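Local coordinates for protein tRNA uridine(34) acetyltransferase (Methanocaldococcus infernus, PDB 6IA8) that mediates formation of 5-carboxymethyluridine at wobble position 34 of tRNAs from acetyl-CoA, by radical S-adenosylmethionine chemistry that depends on a [4Fe-4S] cluster, at residues L394-Y399 with E483-K488; G61-A66 with E123-V128; T143-E148 with N203-L208; L255-P260 with K269-I274. All coordinates share one frame; numbering follows the deposited sequence. Where two conformers were deposited one is given.

Interaction 1: L394-Y399 with E483-K488; sequences LVREDY and EEFGKK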
loop_
_atom_site.group_PDB
_atom_site.type_symbol
_atom_site.label_atom_id
_atom_site.label_comp_id
_atom_site.label_asym_id
_atom_site.label_seq_id
_atom_site.Cartn_x
_atom_site.Cartn_y
_atom_site.Cartn_z
ATOM N N LEU A 394 -10.163 -15.405 15.314
ATOM C CA LEU A 394 -10.642 -14.553 14.227
ATOM C C LEU A 394 -11.233 -13.295 14.843
ATOM O O LEU A 394 -12.160 -13.389 15.636
ATOM C CB LEU A 394 -11.696 -15.269 13.382
ATOM C CG LEU A 394 -11.770 -14.835 11.907
ATOM C CD1 LEU A 394 -12.723 -15.755 11.128
ATOM C CD2 LEU A 394 -12.188 -13.404 11.761
ATOM N N VAL A 395 -10.676 -12.137 14.528
ATOM C CA VAL A 395 -11.046 -10.864 15.150
ATOM C C VAL A 395 -11.674 -9.971 14.089
ATOM O O VAL A 395 -11.366 -10.082 12.904
ATOM C CB VAL A 395 -9.816 -10.163 15.773
ATOM C CG1 VAL A 395 -10.197 -8.806 16.338
ATOM C CG2 VAL A 395 -9.195 -11.046 16.867
ATOM N N ARG A 396 -12.581 -9.102 14.508
ATOM C CA ARG A 396 -13.249 -8.209 13.571
ATOM C C ARG A 396 -13.257 -6.800 14.127
ATOM O O ARG A 396 -13.532 -6.607 15.305
ATOM C CB ARG A 396 -14.700 -8.644 13.304
ATOM C CG ARG A 396 -15.510 -7.640 12.500
ATOM C CD ARG A 396 -16.879 -8.216 12.178
ATOM N NE ARG A 396 -17.781 -7.203 11.616
ATOM C CZ ARG A 396 -19.049 -7.430 11.306
ATOM N NH1 ARG A 396 -19.550 -8.640 11.493
ATOM N NH2 ARG A 396 -19.800 -6.455 10.813
ATOM N N GLU A 397 -13.034 -5.817 13.263
ATOM C CA GLU A 397 -13.133 -4.409 13.628
ATOM C C GLU A 397 -13.718 -3.661 12.445
ATOM O O GLU A 397 -13.196 -3.790 11.329
ATOM C CB GLU A 397 -11.756 -3.838 13.960
ATOM C CG GLU A 397 -11.755 -2.362 14.314
ATOM C CD GLU A 397 -10.358 -1.871 14.637
ATOM O OE1 GLU A 397 -9.388 -2.666 14.577
ATOM O OE2 GLU A 397 -10.227 -0.700 14.956
ATOM N N ASP A 398 -14.776 -2.883 12.694
ATOM C CA ASP A 398 -15.472 -2.120 11.666
ATOM C C ASP A 398 -15.159 -0.633 11.821
ATOM O O ASP A 398 -14.982 -0.126 12.944
ATOM C CB ASP A 398 -16.993 -2.307 11.755
ATOM C CG ASP A 398 -17.454 -3.744 11.414
ATOM O OD1 ASP A 398 -16.627 -4.649 11.213
ATOM O OD2 ASP A 398 -18.659 -3.939 11.279
ATOM N N TYR A 399 -15.196 0.091 10.695
ATOM C CA TYR A 399 -15.121 1.546 10.769
ATOM C C TYR A 399 -15.812 2.166 9.566
ATOM O O TYR A 399 -15.988 1.532 8.531
ATOM C CB TYR A 399 -13.683 2.041 10.890
ATOM C CG TYR A 399 -12.717 1.571 9.842
ATOM C CD1 TYR A 399 -12.130 0.315 9.945
ATOM C CD2 TYR A 399 -12.360 2.394 8.757
ATOM C CE1 TYR A 399 -11.218 -0.140 8.988
ATOM C CE2 TYR A 399 -11.414 1.951 7.784
ATOM C CZ TYR A 399 -10.867 0.666 7.935
ATOM O OH TYR A 399 -9.936 0.170 7.069
ATOM N N GLU A 483 -25.214 -12.878 5.220
ATOM C CA GLU A 483 -26.137 -13.031 6.337
ATOM C C GLU A 483 -26.366 -11.714 7.063
ATOM O O GLU A 483 -27.469 -11.454 7.549
ATOM C CB GLU A 483 -25.609 -14.086 7.309
ATOM C CG GLU A 483 -25.473 -15.480 6.707
ATOM C CD GLU A 483 -25.018 -16.525 7.726
ATOM O OE1 GLU A 483 -24.629 -16.148 8.852
ATOM O OE2 GLU A 483 -25.053 -17.724 7.393
ATOM N N GLU A 484 -25.345 -10.871 7.148
ATOM C CA GLU A 484 -25.450 -9.642 7.919
ATOM C C GLU A 484 -25.812 -8.437 7.070
ATOM O O GLU A 484 -26.588 -7.597 7.522
ATOM C CB GLU A 484 -24.138 -9.367 8.655
ATOM C CG GLU A 484 -24.124 -8.074 9.483
ATOM C CD GLU A 484 -22.895 -7.984 10.383
ATOM O OE1 GLU A 484 -22.236 -9.024 10.591
ATOM O OE2 GLU A 484 -22.570 -6.878 10.861
ATOM N N PHE A 485 -25.261 -8.319 5.862
ATOM C CA PHE A 485 -25.536 -7.176 5.001
ATOM C C PHE A 485 -26.482 -7.501 3.855
ATOM O O PHE A 485 -26.851 -6.595 3.086
ATOM C CB PHE A 485 -24.219 -6.613 4.461
ATOM C CG PHE A 485 -23.378 -5.958 5.512
ATOM C CD1 PHE A 485 -22.499 -6.701 6.255
ATOM C CD2 PHE A 485 -23.480 -4.598 5.768
ATOM C CE1 PHE A 485 -21.733 -6.098 7.258
ATOM C CE2 PHE A 485 -22.702 -3.990 6.736
ATOM C CZ PHE A 485 -21.832 -4.738 7.477
ATOM N N GLY A 486 -26.927 -8.749 3.750
ATOM C CA GLY A 486 -27.898 -9.116 2.734
ATOM C C GLY A 486 -27.440 -8.931 1.303
ATOM O O GLY A 486 -28.278 -8.765 0.417
ATOM N N LYS A 487 -26.138 -8.980 1.042
ATOM C CA LYS A 487 -25.626 -8.856 -0.317
ATOM C C LYS A 487 -25.771 -10.177 -1.054
ATOM O O LYS A 487 -25.910 -11.238 -0.444
ATOM C CB LYS A 487 -24.162 -8.433 -0.300
ATOM C CG LYS A 487 -23.906 -7.156 0.510
ATOM C CD LYS A 487 -24.711 -5.987 -0.034
ATOM C CE LYS A 487 -24.286 -4.666 0.639
ATOM N NZ LYS A 487 -25.036 -3.494 0.121
ATOM N N LYS A 488 -25.770 -10.101 -2.386
ATOM C CA LYS A 488 -25.955 -11.272 -3.235
ATOM C C LYS A 488 -24.714 -11.627 -4.054
ATOM O O LYS A 488 -24.664 -12.712 -4.648
ATOM C CB LYS A 488 -27.150 -11.049 -4.178
ATOM C CG LYS A 488 -28.484 -10.830 -3.460
ATOM C CD LYS A 488 -28.808 -11.957 -2.475
ATOM C CE LYS A 488 -28.909 -13.315 -3.159
ATOM N NZ LYS A 488 -29.186 -14.415 -2.185
#

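Interaction 2: G61-A66 with E123-V128; sequences GVAVVA and EQLEKV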
loop_
_atom_site.group_PDB
_atom_site.type_symbol
_atom_site.label_atom_id
_atom_site.label_comp_id
_atom_site.label_asym_id
_atom_site.label_seq_id
_atom_site.Cartn_x
_atom_site.Cartn_y
_atom_site.Cartn_z
ATOM N N GLY A 61 8.756 -13.103 1.195
ATOM C CA GLY A 61 8.350 -13.997 0.130
ATOM C C GLY A 61 7.862 -13.286 -1.109
ATOM O O GLY A 61 7.763 -13.916 -2.165
ATOM N N VAL A 62 7.539 -11.999 -1.000
ATOM C CA VAL A 62 7.081 -11.189 -2.128
ATOM C C VAL A 62 8.205 -10.230 -2.504
ATOM O O VAL A 62 8.687 -9.465 -1.659
ATOM C CB VAL A 62 5.792 -10.420 -1.793
ATOM C CG1 VAL A 62 5.380 -9.547 -2.964
ATOM C CG2 VAL A 62 4.673 -11.385 -1.420
ATOM N N ALA A 63 8.621 -10.270 -3.768
ATOM C CA ALA A 63 9.669 -9.400 -4.269
ATOM C C ALA A 63 9.055 -8.087 -4.728
ATOM O O ALA A 63 8.115 -8.075 -5.528
ATOM C CB ALA A 63 10.404 -10.060 -5.428
ATOM N N VAL A 64 9.604 -6.982 -4.252
ATOM C CA VAL A 64 9.137 -5.660 -4.659
ATOM C C VAL A 64 9.981 -5.201 -5.837
ATOM O O VAL A 64 11.209 -5.120 -5.735
ATOM C CB VAL A 64 9.221 -4.651 -3.505
ATOM C CG1 VAL A 64 8.830 -3.280 -4.018
ATOM C CG2 VAL A 64 8.303 -5.074 -2.348
ATOM N N VAL A 65 9.332 -4.921 -6.956
ATOM C CA VAL A 65 9.997 -4.498 -8.181
ATOM C C VAL A 65 9.462 -3.106 -8.477
ATOM O O VAL A 65 8.341 -2.954 -8.971
ATOM C CB VAL A 65 9.725 -5.459 -9.345
ATOM C CG1 VAL A 65 10.249 -4.922 -10.660
ATOM C CG2 VAL A 65 10.308 -6.865 -9.065
ATOM N N ALA A 66 10.261 -2.089 -8.181
ATOM C CA ALA A 66 9.889 -0.699 -8.389
ATOM C C ALA A 66 10.556 -0.188 -9.657
ATOM O O ALA A 66 11.775 -0.278 -9.790
ATOM C CB ALA A 66 10.327 0.151 -7.198
ATOM N N GLU A 123 16.602 -10.317 -11.674
ATOM C CA GLU A 123 17.889 -11.004 -11.667
ATOM C C GLU A 123 18.721 -10.594 -10.456
ATOM O O GLU A 123 19.398 -11.431 -9.849
ATOM C CB GLU A 123 18.643 -10.718 -12.968
ATOM C CG GLU A 123 17.933 -11.254 -14.206
ATOM C CD GLU A 123 17.733 -12.760 -14.156
ATOM O OE1 GLU A 123 18.736 -13.491 -13.966
ATOM O OE2 GLU A 123 16.578 -13.206 -14.303
ATOM N N GLN A 124 18.712 -9.304 -10.110
ATOM C CA GLN A 124 19.451 -8.839 -8.938
ATOM C C GLN A 124 18.943 -9.497 -7.663
ATOM O O GLN A 124 19.738 -9.842 -6.782
ATOM C CB GLN A 124 19.341 -7.317 -8.869
ATOM C CG GLN A 124 19.801 -6.663 -7.609
ATOM C CD GLN A 124 19.399 -5.191 -7.559
ATOM O OE1 GLN A 124 19.160 -4.635 -6.486
ATOM N NE2 GLN A 124 19.312 -4.558 -8.726
ATOM N N LEU A 125 17.627 -9.700 -7.556
ATOM C CA LEU A 125 17.072 -10.358 -6.378
ATOM C C LEU A 125 17.407 -11.842 -6.376
ATOM O O LEU A 125 17.724 -12.413 -5.327
ATOM C CB LEU A 125 15.555 -10.145 -6.315
ATOM C CG LEU A 125 15.113 -8.724 -5.941
ATOM C CD1 LEU A 125 13.609 -8.539 -6.145
ATOM C CD2 LEU A 125 15.500 -8.371 -4.507
ATOM N N GLU A 126 17.343 -12.488 -7.541
ATOM C CA GLU A 126 17.750 -13.884 -7.627
ATOM C C GLU A 126 19.216 -14.055 -7.263
ATOM O O GLU A 126 19.596 -15.082 -6.687
ATOM C CB GLU A 126 17.497 -14.421 -9.032
ATOM C CG GLU A 126 16.015 -14.491 -9.411
ATOM C CD GLU A 126 15.811 -14.945 -10.846
ATOM O OE1 GLU A 126 14.734 -15.513 -11.149
ATOM O OE2 GLU A 126 16.733 -14.731 -11.668
ATOM N N LYS A 127 20.052 -13.058 -7.568
ATOM C CA LYS A 127 21.474 -13.168 -7.256
ATOM C C LYS A 127 21.714 -13.358 -5.762
ATOM O O LYS A 127 22.689 -14.011 -5.369
ATOM C CB LYS A 127 22.228 -11.926 -7.732
ATOM C CG LYS A 127 22.584 -11.908 -9.207
ATOM N N VAL A 128 20.857 -12.784 -4.922
ATOM C CA VAL A 128 21.043 -12.807 -3.476
ATOM C C VAL A 128 20.072 -13.778 -2.805
ATOM O O VAL A 128 19.836 -13.692 -1.599
ATOM C CB VAL A 128 20.913 -11.395 -2.883
ATOM C CG1 VAL A 128 21.359 -11.369 -1.434
ATOM C CG2 VAL A 128 21.704 -10.404 -3.713
#

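Interaction 3: T143-E148 with N203-L208; sequences TFPARE and NQMLKL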
loop_
_atom_site.group_PDB
_atom_site.type_symbol
_atom_site.label_atom_id
_atom_site.label_comp_id
_atom_site.label_asym_id
_atom_site.label_seq_id
_atom_site.Cartn_x
_atom_site.Cartn_y
_atom_site.Cartn_z
ATOM N N THR A 143 3.012 10.633 -12.233
ATOM C CA THR A 143 2.327 11.163 -13.396
ATOM C C THR A 143 1.808 10.076 -14.321
ATOM O O THR A 143 1.260 10.397 -15.385
ATOM C CB THR A 143 3.266 12.091 -14.175
ATOM O OG1 THR A 143 4.402 11.349 -14.638
ATOM C CG2 THR A 143 3.739 13.235 -13.289
ATOM N N PHE A 144 1.958 8.803 -13.945
ATOM C CA PHE A 144 1.623 7.712 -14.860
ATOM C C PHE A 144 0.179 7.763 -15.334
ATOM O O PHE A 144 -0.059 7.593 -16.547
ATOM C CB PHE A 144 1.940 6.380 -14.177
ATOM C CG PHE A 144 1.824 5.170 -15.084
ATOM C CD1 PHE A 144 2.699 4.988 -16.127
ATOM C CD2 PHE A 144 0.851 4.205 -14.858
ATOM C CE1 PHE A 144 2.595 3.883 -16.924
ATOM C CE2 PHE A 144 0.746 3.100 -15.637
ATOM C CZ PHE A 144 1.617 2.925 -16.672
ATOM N N PRO A 145 -0.814 8.039 -14.478
ATOM C CA PRO A 145 -2.206 8.056 -14.953
ATOM C C PRO A 145 -2.512 9.210 -15.876
ATOM O O PRO A 145 -3.554 9.186 -16.541
ATOM C CB PRO A 145 -3.028 8.151 -13.656
ATOM C CG PRO A 145 -2.100 7.672 -12.560
ATOM C CD PRO A 145 -0.735 8.122 -12.999
ATOM N N ALA A 146 -1.639 10.207 -15.955
ATOM C CA ALA A 146 -1.821 11.314 -16.888
ATOM C C ALA A 146 -1.169 11.058 -18.238
ATOM O O ALA A 146 -1.402 11.822 -19.182
ATOM C CB ALA A 146 -1.255 12.614 -16.306
ATOM N N ARG A 147 -0.348 10.014 -18.356
ATOM C CA ARG A 147 0.266 9.688 -19.638
ATOM C C ARG A 147 -0.772 9.127 -20.617
ATOM O O ARG A 147 -1.867 8.695 -20.239
ATOM C CB ARG A 147 1.406 8.679 -19.457
ATOM C CG ARG A 147 2.501 9.134 -18.495
ATOM C CD ARG A 147 3.314 10.267 -19.082
ATOM N NE ARG A 147 4.074 9.843 -20.256
ATOM C CZ ARG A 147 5.286 9.296 -20.212
ATOM N NH1 ARG A 147 5.888 9.100 -19.049
ATOM N NH2 ARG A 147 5.908 8.964 -21.340
ATOM N N GLU A 148 -0.408 9.125 -21.894
ATOM C CA GLU A 148 -1.261 8.530 -22.908
ATOM C C GLU A 148 -1.559 7.075 -22.552
ATOM O O GLU A 148 -0.687 6.339 -22.079
ATOM C CB GLU A 148 -0.580 8.605 -24.276
ATOM C CG GLU A 148 0.299 9.833 -24.535
ATOM C CD GLU A 148 1.741 9.642 -24.052
ATOM O OE1 GLU A 148 1.969 9.723 -22.820
ATOM O OE2 GLU A 148 2.643 9.388 -24.891
ATOM N N ASN A 203 -10.810 3.534 -14.067
ATOM C CA ASN A 203 -11.109 2.486 -15.045
ATOM C C ASN A 203 -9.830 1.987 -15.722
ATOM O O ASN A 203 -9.627 0.777 -15.890
ATOM C CB ASN A 203 -12.093 3.000 -16.104
ATOM C CG ASN A 203 -13.482 3.227 -15.554
ATOM O OD1 ASN A 203 -13.877 2.625 -14.556
ATOM N ND2 ASN A 203 -14.240 4.085 -16.209
ATOM N N GLN A 204 -8.957 2.916 -16.130
ATOM C CA GLN A 204 -7.711 2.532 -16.795
ATOM C C GLN A 204 -6.802 1.762 -15.837
ATOM O O GLN A 204 -6.212 0.737 -16.202
ATOM C CB GLN A 204 -7.028 3.787 -17.348
ATOM C CG GLN A 204 -5.585 3.624 -17.751
ATOM C CD GLN A 204 -5.377 2.708 -18.948
ATOM O OE1 GLN A 204 -6.317 2.277 -19.612
ATOM N NE2 GLN A 204 -4.128 2.399 -19.212
ATOM N N MET A 205 -6.710 2.209 -14.586
ATOM C CA MET A 205 -5.855 1.500 -13.643
ATOM C C MET A 205 -6.357 0.092 -13.399
ATOM O O MET A 205 -5.558 -0.838 -13.316
ATOM C CB MET A 205 -5.739 2.282 -12.339
ATOM C CG MET A 205 -4.864 3.535 -12.506
ATOM S SD MET A 205 -4.589 4.497 -11.025
ATOM C CE MET A 205 -6.225 4.814 -10.567
ATOM N N LEU A 206 -7.670 -0.088 -13.266
ATOM C CA LEU A 206 -8.221 -1.435 -13.159
ATOM C C LEU A 206 -7.914 -2.268 -14.405
ATOM O O LEU A 206 -7.613 -3.460 -14.303
ATOM C CB LEU A 206 -9.730 -1.362 -12.929
ATOM C CG LEU A 206 -10.163 -0.832 -11.562
ATOM C CD1 LEU A 206 -11.629 -0.437 -11.554
ATOM C CD2 LEU A 206 -9.870 -1.901 -10.542
ATOM N N LYS A 207 -8.008 -1.668 -15.594
ATOM C CA LYS A 207 -7.657 -2.397 -16.813
ATOM C C LYS A 207 -6.222 -2.902 -16.756
ATOM O O LYS A 207 -5.917 -3.999 -17.235
ATOM C CB LYS A 207 -7.855 -1.497 -18.037
ATOM C CG LYS A 207 -7.848 -2.253 -19.378
ATOM C CD LYS A 207 -7.910 -1.289 -20.569
ATOM C CE LYS A 207 -6.534 -0.744 -20.921
ATOM N NZ LYS A 207 -6.582 0.379 -21.883
ATOM N N LEU A 208 -5.321 -2.101 -16.198
ATOM C CA LEU A 208 -3.920 -2.489 -16.112
ATOM C C LEU A 208 -3.681 -3.614 -15.110
ATOM O O LEU A 208 -2.610 -4.222 -15.129
ATOM C CB LEU A 208 -3.081 -1.284 -15.711
ATOM C CG LEU A 208 -3.058 -0.091 -16.649
ATOM C CD1 LEU A 208 -2.348 1.093 -16.046
ATOM C CD2 LEU A 208 -2.420 -0.468 -17.987
#

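Interaction 4: L255-P260 with K269-I274; sequences LMPGMP and KMFKEI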
loop_
_atom_site.group_PDB
_atom_site.type_symbol
_atom_site.label_atom_id
_atom_site.label_comp_id
_atom_site.label_asym_id
_atom_site.label_seq_id
_atom_site.Cartn_x
_atom_site.Cartn_y
_atom_site.Cartn_z
ATOM N N LEU A 255 2.493 11.098 3.014
ATOM C CA LEU A 255 2.309 12.241 3.905
ATOM C C LEU A 255 3.660 12.808 4.323
ATOM O O LEU A 255 4.609 12.057 4.566
ATOM C CB LEU A 255 1.505 11.862 5.158
ATOM C CG LEU A 255 0.113 11.300 4.909
ATOM C CD1 LEU A 255 -0.449 10.624 6.152
ATOM C CD2 LEU A 255 -0.821 12.439 4.432
ATOM N N MET A 256 3.745 14.137 4.398
ATOM C CA MET A 256 5.004 14.820 4.691
ATOM C C MET A 256 4.854 15.721 5.907
ATOM O O MET A 256 4.431 16.884 5.779
ATOM C CB MET A 256 5.470 15.636 3.486
ATOM C CG MET A 256 6.157 14.840 2.396
ATOM S SD MET A 256 7.128 15.935 1.340
ATOM C CE MET A 256 5.880 17.057 0.767
ATOM N N PRO A 257 5.215 15.249 7.097
ATOM C CA PRO A 257 5.295 16.159 8.247
ATOM C C PRO A 257 6.302 17.271 7.971
ATOM O O PRO A 257 7.267 17.101 7.217
ATOM C CB PRO A 257 5.756 15.259 9.401
ATOM C CG PRO A 257 5.483 13.854 8.933
ATOM C CD PRO A 257 5.646 13.881 7.426
ATOM N N GLY A 258 6.067 18.421 8.598
ATOM C CA GLY A 258 7.042 19.502 8.604
ATOM C C GLY A 258 7.115 20.311 7.323
ATOM O O GLY A 258 8.169 20.900 7.009
ATOM N N MET A 259 6.017 20.376 6.576
ATOM C CA MET A 259 5.963 21.224 5.399
ATOM C C MET A 259 5.899 22.697 5.798
ATOM O O MET A 259 5.537 23.029 6.926
ATOM C CB MET A 259 4.745 20.879 4.546
ATOM C CG MET A 259 4.865 19.530 3.848
ATOM S SD MET A 259 3.367 19.078 3.021
ATOM C CE MET A 259 3.363 20.162 1.584
ATOM N N PRO A 260 6.235 23.601 4.877
ATOM C CA PRO A 260 6.119 25.036 5.178
ATOM C C PRO A 260 4.716 25.374 5.645
ATOM O O PRO A 260 3.724 24.909 5.080
ATOM C CB PRO A 260 6.447 25.712 3.841
ATOM C CG PRO A 260 7.344 24.737 3.135
ATOM C CD PRO A 260 6.882 23.349 3.574
ATOM N N LYS A 269 -2.258 16.770 14.681
ATOM C CA LYS A 269 -3.694 16.809 14.424
ATOM C C LYS A 269 -4.024 16.204 13.075
ATOM O O LYS A 269 -5.053 15.526 12.935
ATOM C CB LYS A 269 -4.207 18.248 14.512
ATOM C CG LYS A 269 -4.245 18.775 15.954
ATOM C CD LYS A 269 -4.895 20.147 16.042
ATOM C CE LYS A 269 -5.192 20.531 17.488
ATOM N NZ LYS A 269 -6.248 19.674 18.095
ATOM N N MET A 270 -3.155 16.405 12.080
ATOM C CA MET A 270 -3.390 15.794 10.779
ATOM C C MET A 270 -3.470 14.267 10.892
ATOM O O MET A 270 -4.341 13.613 10.292
ATOM C CB MET A 270 -2.279 16.202 9.804
ATOM C CG MET A 270 -2.228 15.320 8.566
ATOM S SD MET A 270 -1.203 16.002 7.214
ATOM C CE MET A 270 0.446 15.799 7.833
ATOM N N PHE A 271 -2.504 13.665 11.582
ATOM C CA PHE A 271 -2.548 12.210 11.705
ATOM C C PHE A 271 -3.788 11.737 12.454
ATOM O O PHE A 271 -4.388 10.704 12.092
ATOM C CB PHE A 271 -1.263 11.709 12.352
ATOM C CG PHE A 271 -0.084 11.757 11.392
ATOM C CD1 PHE A 271 0.032 10.838 10.362
ATOM C CD2 PHE A 271 0.882 12.735 11.524
ATOM C CE1 PHE A 271 1.093 10.905 9.474
ATOM C CE2 PHE A 271 1.942 12.827 10.630
ATOM C CZ PHE A 271 2.058 11.908 9.614
ATOM N N LYS A 272 -4.161 12.435 13.528
ATOM C CA LYS A 272 -5.375 12.050 14.238
ATOM C C LYS A 272 -6.571 12.113 13.291
ATOM O O LYS A 272 -7.417 11.201 13.251
ATOM C CB LYS A 272 -5.578 12.948 15.469
ATOM C CG LYS A 272 -6.820 12.642 16.263
ATOM C CD LYS A 272 -6.851 13.428 17.575
ATOM C CE LYS A 272 -8.179 13.246 18.318
ATOM N NZ LYS A 272 -8.220 14.026 19.585
ATOM N N GLU A 273 -6.637 13.183 12.496
ATOM C CA GLU A 273 -7.779 13.384 11.625
ATOM C C GLU A 273 -7.838 12.313 10.553
ATOM O O GLU A 273 -8.924 11.828 10.236
ATOM C CB GLU A 273 -7.737 14.772 10.996
ATOM C CG GLU A 273 -9.002 15.140 10.263
ATOM C CD GLU A 273 -9.009 16.586 9.811
ATOM O OE1 GLU A 273 -8.241 17.393 10.393
ATOM O OE2 GLU A 273 -9.765 16.896 8.872
ATOM N N ILE A 274 -6.687 11.918 9.997
ATOM C CA ILE A 274 -6.650 10.937 8.915
ATOM C C ILE A 274 -7.176 9.584 9.371
ATOM O O ILE A 274 -7.673 8.794 8.545
ATOM C CB ILE A 274 -5.203 10.843 8.374
ATOM C CG1 ILE A 274 -4.928 12.076 7.477
ATOM C CG2 ILE A 274 -4.982 9.569 7.639
ATOM C CD1 ILE A 274 -3.474 12.267 7.105
#

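Interaction 1: L394-Y399 with E483-K488
R396 and E484 meet at the surface of the GNAT acetyltransferase domain, where D398 completes a three-residue salt-bridge network. R396 comes from strand 392-401, an outermost strand of the mixed sheet, and E484 from the C-terminal end of helix 469-484. The tight part is the guanidinium group. With CG anti to the backbone N (chi1 171°) and the chain extended as far as NE, R396 reaches across the gap toward the helix. E484, also extended, comes from the opposite direction.

The two meet end-on: R396 NH1 gives a nearly straight bond of 2.9 Å to E484 OE1, and R396 NH2 lies 2.8 Å from E484 OE2. The planes are 32° apart; OE1 is met on its syn side, OE2 from above the carboxylate plane. D398 takes the same group side-on, with R396 NE 2.8 Å from D398 OD1 and R396 NH2 2.8 Å from D398 OD2. Four bonds thus fix the rotation of the guanidinium, and its positive charge probably offsets the repulsion between the two carboxylates that share NH2.

The solvent side is that of the exposed E484. The looser part of the contact is F485, which, like R396, also touches I480 of the helix. F485 presents its ring edge to the arginine, with F485 CE1 4.1 Å from R396 NH2.

Interaction 2: G61-A66 with E123-V128
L125 points one methyl group at the side chain of A63, and this meeting carries most of the contact between helix 114-127 and strand 63-68. The leucine leaves the helix with CG anti to its carbonyl carbon (chi1 -72°), and its second torsion of 170° carries CD1 to the far end of an extended chain, directed at the strand. L125 CD1 stops 3.6 Å from A63 CB, while CD2 is turned off to another side. The leucine methyl comes in at a slant and meets the A63 CB atom on its flank. The same CD1 also lies near the neighbouring backbone, 4.2 Å from V64 O. The V64 side chain is directed differently, and touches E136 and I138 of strand 134-140.

Helix 114-127 lies in the crossover between two adjacent parallel strands, 63-68 and 134-140, a beta-alpha-beta unit at the edge of the radical SAM sheet. Backbone bonds of A63 with K134 and E136 hold the strands together, and T132 and H130 touch L125 from the loop after the helix. The A63 side chain is about 7 Å from that of K134, which by similarity binds acetyl-CoA.

No hydrogen bond crosses between the segments. With only a CB on A63, the strand and helix pass with A63 CA and L125 CA 7.8 Å apart, and van der Waals and hydrophobic forces alone join the two segments here.

Interaction 3: T143-E148 with N203-L208
F144 and L208 meet in the buried centre of this contact, coming from opposite directions. The leucine methyl sits at the edge of the phenylalanine ring, near its plane, with L208 CD1 3.7 Å from F144 CE2. A chi1 of -172° puts the F144 ring beside its own carbonyl carbon and out toward L208. Beside this pair, P145 CG is 4.3 Å from M205 SD, a looser touch that brings the proline ring up to the thioether.

The next shell holds both sides in place. A short 3-10 turn, with bonds from A146 N to T143 O and from R147 N to F144 O (both 3.0 Å), holds the backbone from which F144 and P145 reach the helix. I190 of strand 184-192 touches F144, P145 and M205 alike, so that strand borders the contact on one side. Q152 packs on both F144 and L208.

Further out comes a polar layer. K207 NZ donates to Q204 OE1 over 3.0 Å, in the carbonyl plane and on a lone pair. D153 also takes a salt bridge from K207 and a hydrogen bond from Q204 NE2, which ties helix 199-208 to helix 149-164. E148 is the N-cap of the latter.

The loop after strand 134-140 thus packs on helix 199-208, which follows the adjacent parallel strand 184-192, as in the partial beta/alpha barrel of radical SAM enzymes. Here the loop follows a Gly-Gly pair, probably equivalent to the GGE motif that many relatives use in binding S-adenosylmethionine.

Interaction 4: L255-P260 with K269-I274
The F271 ring is met at its edge by P257, whose CG lies in the ring plane, 4.0 Å from F271 CZ; the two side chains cross at about a right angle. L255 approaches the same ring obliquely, with L255 CD1 3.7 Å from F271 CE1. V318, A322 and I287 also touch F271, so helix 312-325 and strand 284-287 join in enclosing it. A chi1 of -74° turns F271 CG away from its carbonyl carbon, and from there the ring reaches L255 and P257.

L255 ends strand 250-255, and the helix that follows, 264-276, leads on to the adjacent parallel strand 284-287. This is one beta-alpha-beta unit of the radical SAM fold, and the contact lays the helix on its own strand and loop. L255 is bonded through its backbone to K286 and Y288. G258, with positive phi, gives its N-H to D267 early in the same helix.

About one turn along from F271, I274 meets L255 tip to tip. I274 CD1 sits 3.6 Å from L255 CD1 and 3.8 Å from L255 CD2, touching both branches of the leucine.

In the fold
Along the chain the four contacts follow one another in series, and none nests in or crosses another. Interaction 2 comes first, closing a loop of 56 residues that ties the edge strand of the radical SAM sheet to helix 114-127, which leads on to the next strand. Interaction 3 spans 54 residues and joins the loop after strand 134-140 to helix 199-208. Interaction 4 closes the shortest loop, eight residues, further across the same sheet. Interaction 1, spanning 83 residues, belongs to the acetyltransferase domain. Its nearest neighbour is interaction 4, about 8 Å away between nearest atoms, whereas interactions 2 and 4 lie on opposite sides of the chain's centre.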